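Local structure of ZT_dimer domain-containing protein (Thermotoga maritima, 6VDA) at residues 15-20 / 69-74. The protein is a CzcD-type member of the cation diffusion facilitator family, probably carrying divalent metal ions across the membrane, and is represented here by its zinc-bound C-terminal domain. Residues are numbered along the deposited sequence; the frame is centred on the assembly and turned at random.
Sequences IFAVLE and LKRRDD
In this CzcD C-terminal domain, a two-layer alpha-beta fold of order helix-strand-strand-helix-strand as in other CDF transporters, both helices pack on one face of a three-stranded mixed sheet, and Ala17 and Val18 of helix 6-19 meet Arg71 at the end of helix 54-71. The closest backbone approach of the two segments is 7.8 Å, between Val18 CA and Arg71 CA, and side chains make the contact. Arg71 CG stands anti to the backbone N (chi1 173°), and a bend at chi2 (94°) carries the chain across the side of helix 6-19, from Val18 to Ala17. The side chains of Val18 and Arg71 run antiparallel, passing alongside one another: Val18 CG2 lies 3.9 Å from Arg71 CD and about as far from Arg71 CB and Arg71 CG, so the aliphatic part of the arginine lies against CG2 of the buried Val18. Val18 also touches Glu67 and Met68, while Ile15 and Leu19 turn into the core between helices and sheet. The summed buried surface, 128 Å², marks this as a small contact at the outer margin of that core, with Arg71 itself exposed. Beyond the helix end, Arg72 leaves helical geometry and forms a salt bridge with Asp74, Arg72 NH1 lying 3.1 Å from Asp74 OD2. At the far end of Arg71, the methyl of Ala17 sits over one face of the guanidinium, Ala17 CB being 3.4 Å from Arg71 NH2.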
# COMPACT_ATOMS: atom_id res chain seq x y z
N ILE A 15 -12.48 -14.29 -4.03
CA ILE A 15 -11.94 -12.96 -3.62
C ILE A 15 -13.05 -11.92 -3.83
O ILE A 15 -13.45 -11.26 -2.86
CB ILE A 15 -10.67 -12.60 -4.42
CG1 ILE A 15 -9.52 -13.57 -4.14
CG2 ILE A 15 -10.27 -11.15 -4.16
CD1 ILE A 15 -8.40 -13.50 -5.16
N PHE A 16 -13.53 -11.79 -5.07
CA PHE A 16 -14.61 -10.84 -5.45
C PHE A 16 -15.87 -11.14 -4.62
O PHE A 16 -16.58 -10.20 -4.26
CB PHE A 16 -14.85 -10.85 -6.96
CG PHE A 16 -13.92 -9.95 -7.73
CD1 PHE A 16 -14.18 -8.59 -7.83
CD2 PHE A 16 -12.78 -10.45 -8.32
CE1 PHE A 16 -13.32 -7.76 -8.53
CE2 PHE A 16 -11.92 -9.61 -9.02
CZ PHE A 16 -12.20 -8.27 -9.13
N ALA A 17 -16.11 -12.42 -4.31
CA ALA A 17 -17.26 -12.87 -3.49
C ALA A 17 -17.16 -12.26 -2.09
O ALA A 17 -18.17 -11.77 -1.60
CB ALA A 17 -17.32 -14.38 -3.45
N VAL A 18 -15.97 -12.26 -1.49
CA VAL A 18 -15.72 -11.68 -0.13
C VAL A 18 -15.86 -10.15 -0.15
O VAL A 18 -16.39 -9.59 0.82
CB VAL A 18 -14.36 -12.10 0.44
CG1 VAL A 18 -14.05 -11.36 1.73
CG2 VAL A 18 -14.26 -13.60 0.64
N LEU A 19 -15.36 -9.47 -1.19
CA LEU A 19 -15.38 -7.98 -1.26
C LEU A 19 -16.82 -7.47 -1.32
O LEU A 19 -17.09 -6.43 -0.69
CB LEU A 19 -14.58 -7.51 -2.47
CG LEU A 19 -13.07 -7.76 -2.40
CD1 LEU A 19 -12.42 -7.45 -3.73
CD2 LEU A 19 -12.42 -6.95 -1.28
N GLU A 20 -17.71 -8.19 -2.02
CA GLU A 20 -19.15 -7.84 -2.17
C GLU A 20 -19.81 -7.72 -0.79
O GLU A 20 -20.84 -7.03 -0.68
CB GLU A 20 -19.88 -8.89 -3.01
CG GLU A 20 -19.70 -8.72 -4.51
CD GLU A 20 -20.59 -9.61 -5.36
OE1 GLU A 20 -21.22 -10.53 -4.80
OE2 GLU A 20 -20.65 -9.39 -6.58
N LEU A 69 -8.91 -14.78 4.65
CA LEU A 69 -8.18 -15.91 5.28
C LEU A 69 -9.17 -16.97 5.78
O LEU A 69 -8.83 -18.16 5.72
CB LEU A 69 -7.29 -15.38 6.40
CG LEU A 69 -5.81 -15.18 6.04
CD1 LEU A 69 -5.65 -14.50 4.69
CD2 LEU A 69 -5.09 -14.38 7.12
N LYS A 70 -10.35 -16.55 6.25
CA LYS A 70 -11.41 -17.46 6.78
C LYS A 70 -12.06 -18.23 5.62
O LYS A 70 -12.47 -19.38 5.85
CB LYS A 70 -12.49 -16.68 7.55
CG LYS A 70 -12.14 -16.31 8.99
CD LYS A 70 -13.34 -15.87 9.82
N ARG A 71 -12.16 -17.63 4.44
CA ARG A 71 -12.90 -18.17 3.26
C ARG A 71 -12.11 -19.31 2.63
O ARG A 71 -12.71 -20.38 2.38
CB ARG A 71 -13.13 -17.06 2.23
CG ARG A 71 -13.73 -17.53 0.91
CD ARG A 71 -15.23 -17.41 0.88
NE ARG A 71 -15.75 -17.61 -0.46
CZ ARG A 71 -16.99 -17.31 -0.86
NH1 ARG A 71 -17.85 -16.78 -0.00
NH2 ARG A 71 -17.36 -17.54 -2.10
N ARG A 72 -10.82 -19.08 2.36
CA ARG A 72 -9.89 -20.05 1.72
C ARG A 72 -8.76 -20.35 2.70
O ARG A 72 -8.09 -19.40 3.13
CB ARG A 72 -9.32 -19.45 0.43
CG ARG A 72 -10.36 -19.12 -0.64
CD ARG A 72 -10.63 -20.29 -1.56
NE ARG A 72 -9.49 -20.59 -2.43
CZ ARG A 72 -9.55 -21.36 -3.54
NH1 ARG A 72 -8.47 -21.60 -4.25
NH2 ARG A 72 -10.72 -21.79 -3.99
N ASP A 73 -8.53 -21.63 3.00
CA ASP A 73 -7.44 -22.08 3.92
C ASP A 73 -6.11 -22.12 3.16
O ASP A 73 -5.10 -22.49 3.80
CB ASP A 73 -7.78 -23.42 4.57
CG ASP A 73 -8.00 -24.57 3.59
OD1 ASP A 73 -9.12 -24.66 3.03
OD2 ASP A 73 -7.06 -25.35 3.39
N ASP A 74 -6.08 -21.75 1.87
CA ASP A 74 -4.86 -21.81 1.01
C ASP A 74 -4.36 -20.40 0.67
O ASP A 74 -3.40 -20.30 -0.11
CB ASP A 74 -5.11 -22.64 -0.25
CG ASP A 74 -6.25 -22.15 -1.12
OD1 ASP A 74 -7.02 -21.29 -0.64
OD2 ASP A 74 -6.36 -22.62 -2.26